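Local coordinates for protein TbiB1 (Thermobaculum terrenum, PDB 5V1V) that binds the leader peptide of a lasso-peptide precursor, probably as the PqqD-like recognition protein of RiPP biosynthesis, and carries bound zinc ions, at residues Ile39-Leu42 and Leu43-Gly46. Residues are numbered along the deposited sequence; the frame is centred on the assembly and turned at random.
Sequences IWSL and LEEG. With ZN (zinc ion), chain E.
E44 reaches back past the indole of W40 at the C-terminal end of helix 34-44, the two side chains crossing at about a right angle with ring and carboxylate planes 50° apart. The carboxylate divides its oxygens: OE1 binds a zinc ion at 1.9 Å, while OE2 stays 2.9 Å from the same metal and lies 3.3 Å from W40 NE1, oblique to the ring. The indole N-H has its hydrogen-bond partner in S12 OG, and E44 OE2 makes a weak hydrogen bond to that same hydroxyl. H14 NE2 and a water, the latter also 1.9 Å from the metal, are further zinc ligands. With CG anti to the backbone N (chi1 -174°), the W40 indole swings outward from the helix, and E44, its CG beside its own backbone N, doubles back to bring the carboxylate near NE1. S41 OG turns back to the carbonyl of S37 one turn earlier. The main chain closes in regular alpha-helical fashion with L43 N to I39 O and E44 N to W40 O (2.8 Å), then slackens: E45 N bonds to S41 O at 3.2 Å with an N-H...O angle of only 136°, and more weakly to L42 O. G46, with positive phi, completes a Schellman motif, its N bonding to L43 O at 2.9 Å. On the apolar flank L43 CD1 packs against I39 CG2 (4.2 Å) and the W40 ring, a patch covered by helices 49-59 and 64-80; I39 also packs on the bound peptide. A single helical end thus combines buried packing with a metal site: the S12 hydroxyl takes up the indole N-H and meets OE2 only weakly, so rotation of the E44 carboxylate is probably limited chiefly by the zinc bond to OE1, perhaps helped by S12.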
ATOM      1  N   ILE A  39      -2.595  -1.277   4.611  1.00 13.02           N
ATOM      2  CA  ILE A  39      -2.338  -2.200   3.508  1.00 11.79           C
ATOM      3  C   ILE A  39      -0.831  -2.402   3.321  1.00 11.66           C
ATOM      4  O   ILE A  39      -0.377  -3.536   3.174  1.00 12.45           O
ATOM      5  CB  ILE A  39      -3.016  -1.741   2.206  1.00 11.95           C
ATOM      6  CG1 ILE A  39      -4.536  -1.832   2.373  1.00 12.58           C
ATOM      7  CG2 ILE A  39      -2.535  -2.597   1.036  1.00 12.06           C
ATOM      8  CD1 ILE A  39      -5.300  -1.038   1.336  1.00 13.79           C
ATOM      9  N   TRP A  40      -0.053  -1.318   3.349  1.00 11.25           N
ATOM     10  CA  TRP A  40       1.387  -1.450   3.197  1.00 11.36           C
ATOM     11  C   TRP A  40       1.985  -2.341   4.286  1.00 12.48           C
ATOM     12  O   TRP A  40       2.796  -3.226   4.009  1.00 13.19           O
ATOM     13  CB  TRP A  40       2.040  -0.076   3.190  1.00 12.11           C
ATOM     14  CG  TRP A  40       3.503  -0.144   2.883  1.00 11.89           C
ATOM     15  CD1 TRP A  40       4.529  -0.123   3.788  1.00 12.37           C
ATOM     16  CD2 TRP A  40       4.110  -0.287   1.587  1.00 11.03           C
ATOM     17  NE1 TRP A  40       5.731  -0.235   3.135  1.00 12.05           N
ATOM     18  CE2 TRP A  40       5.506  -0.324   1.787  1.00 12.14           C
ATOM     19  CE3 TRP A  40       3.613  -0.362   0.279  1.00 10.81           C
ATOM     20  CZ2 TRP A  40       6.417  -0.445   0.734  1.00 12.43           C
ATOM     21  CZ3 TRP A  40       4.526  -0.483  -0.777  1.00 11.86           C
ATOM     22  CH2 TRP A  40       5.914  -0.522  -0.536  1.00 11.44           C
ATOM     23  N   SER A  41       1.551  -2.128   5.524  1.00 13.19           N
ATOM     24  CA  SER A  41       2.041  -2.940   6.634  1.00 14.28           C
ATOM     25  C   SER A  41       1.740  -4.427   6.440  1.00 14.58           C
ATOM     26  O   SER A  41       2.575  -5.288   6.749  1.00 16.63           O
ATOM     27  CB  SER A  41       1.476  -2.442   7.960  1.00 16.73           C
ATOM     28  OG  SER A  41       1.961  -1.146   8.251  1.00 22.18           O
ATOM     29  N   LEU A  42       0.559  -4.727   5.907  1.00 13.72           N
ATOM     30  CA  LEU A  42       0.186  -6.108   5.610  1.00 13.72           C
ATOM     31  C   LEU A  42       1.024  -6.688   4.465  1.00 14.17           C
ATOM     32  O   LEU A  42       1.430  -7.847   4.514  1.00 14.44           O
ATOM     33  CB  LEU A  42      -1.313  -6.205   5.304  1.00 14.30           C
ATOM     34  CG  LEU A  42      -2.236  -5.926   6.501  1.00 14.97           C
ATOM     35  CD1 LEU A  42      -3.611  -5.452   6.054  1.00 14.88           C
ATOM     36  CD2 LEU A  42      -2.347  -7.148   7.399  1.00 16.83           C
ATOM     37  N   LEU A  43       1.287  -5.877   3.437  1.00 13.71           N
ATOM     38  CA  LEU A  43       2.197  -6.296   2.366  1.00 13.76           C
ATOM     39  C   LEU A  43       3.598  -6.591   2.914  1.00 14.68           C
ATOM     40  O   LEU A  43       4.248  -7.555   2.503  1.00 15.64           O
ATOM     41  CB  LEU A  43       2.275  -5.246   1.258  1.00 13.46           C
ATOM     42  CG  LEU A  43       1.033  -5.095   0.382  1.00 13.61           C
ATOM     43  CD1 LEU A  43       1.159  -3.813  -0.424  1.00 14.40           C
ATOM     44  CD2 LEU A  43       0.814  -6.294  -0.530  1.00 15.28           C
ATOM     45  N   GLU A  44       4.063  -5.759   3.843  1.00 14.60           N
ATOM     46  CA  GLU A  44       5.361  -5.979   4.485  1.00 16.34           C
ATOM     47  C   GLU A  44       5.447  -7.344   5.165  1.00 18.18           C
ATOM     48  O   GLU A  44       6.522  -7.950   5.212  1.00 20.82           O
ATOM     49  CB  GLU A  44       5.667  -4.860   5.480  1.00 17.68           C
ATOM     50  CG  GLU A  44       5.974  -3.535   4.810  1.00 19.16           C
ATOM     51  CD  GLU A  44       6.247  -2.414   5.787  1.00 20.86           C
ATOM     52  OE1 GLU A  44       5.431  -2.198   6.703  1.00 20.41           O
ATOM     53  OE2 GLU A  44       7.269  -1.724   5.620  1.00 24.85           O
ATOM     54  N   GLU A  45       4.309  -7.815   5.668  1.00 18.61           N
ATOM     55  CA  GLU A  45       4.201  -9.119   6.335  1.00 19.33           C
ATOM     56  C   GLU A  45       4.024 -10.280   5.352  1.00 19.77           C
ATOM     57  O   GLU A  45       3.942 -11.444   5.764  1.00 22.76           O
ATOM     58  CB  GLU A  45       3.036  -9.117   7.334  1.00 21.06           C
ATOM     59  CG  GLU A  45       3.221  -8.184   8.519  1.00 25.00           C
ATOM     60  CD  GLU A  45       1.909  -7.832   9.197  1.00 30.97           C
ATOM     61  OE1 GLU A  45       0.868  -8.440   8.866  1.00 34.96           O
ATOM     62  OE2 GLU A  45       1.915  -6.935  10.062  1.00 35.81           O
ATOM     63  N   GLY A  46       3.942  -9.968   4.060  1.00 18.19           N
ATOM     64  CA  GLY A  46       3.748 -10.993   3.041  1.00 18.90           C
ATOM     65  C   GLY A  46       2.320 -11.497   2.945  1.00 18.82           C
ATOM     66  O   GLY A  46       2.080 -12.601   2.450  1.00 19.86           O
TER
HETATM   67 ZN    ZN E 101       6.173  -1.268   8.245  1.00 28.80          ZN
HETATM   68  O   HOH W   1       5.135  -2.323   9.513  1.00 28.79           O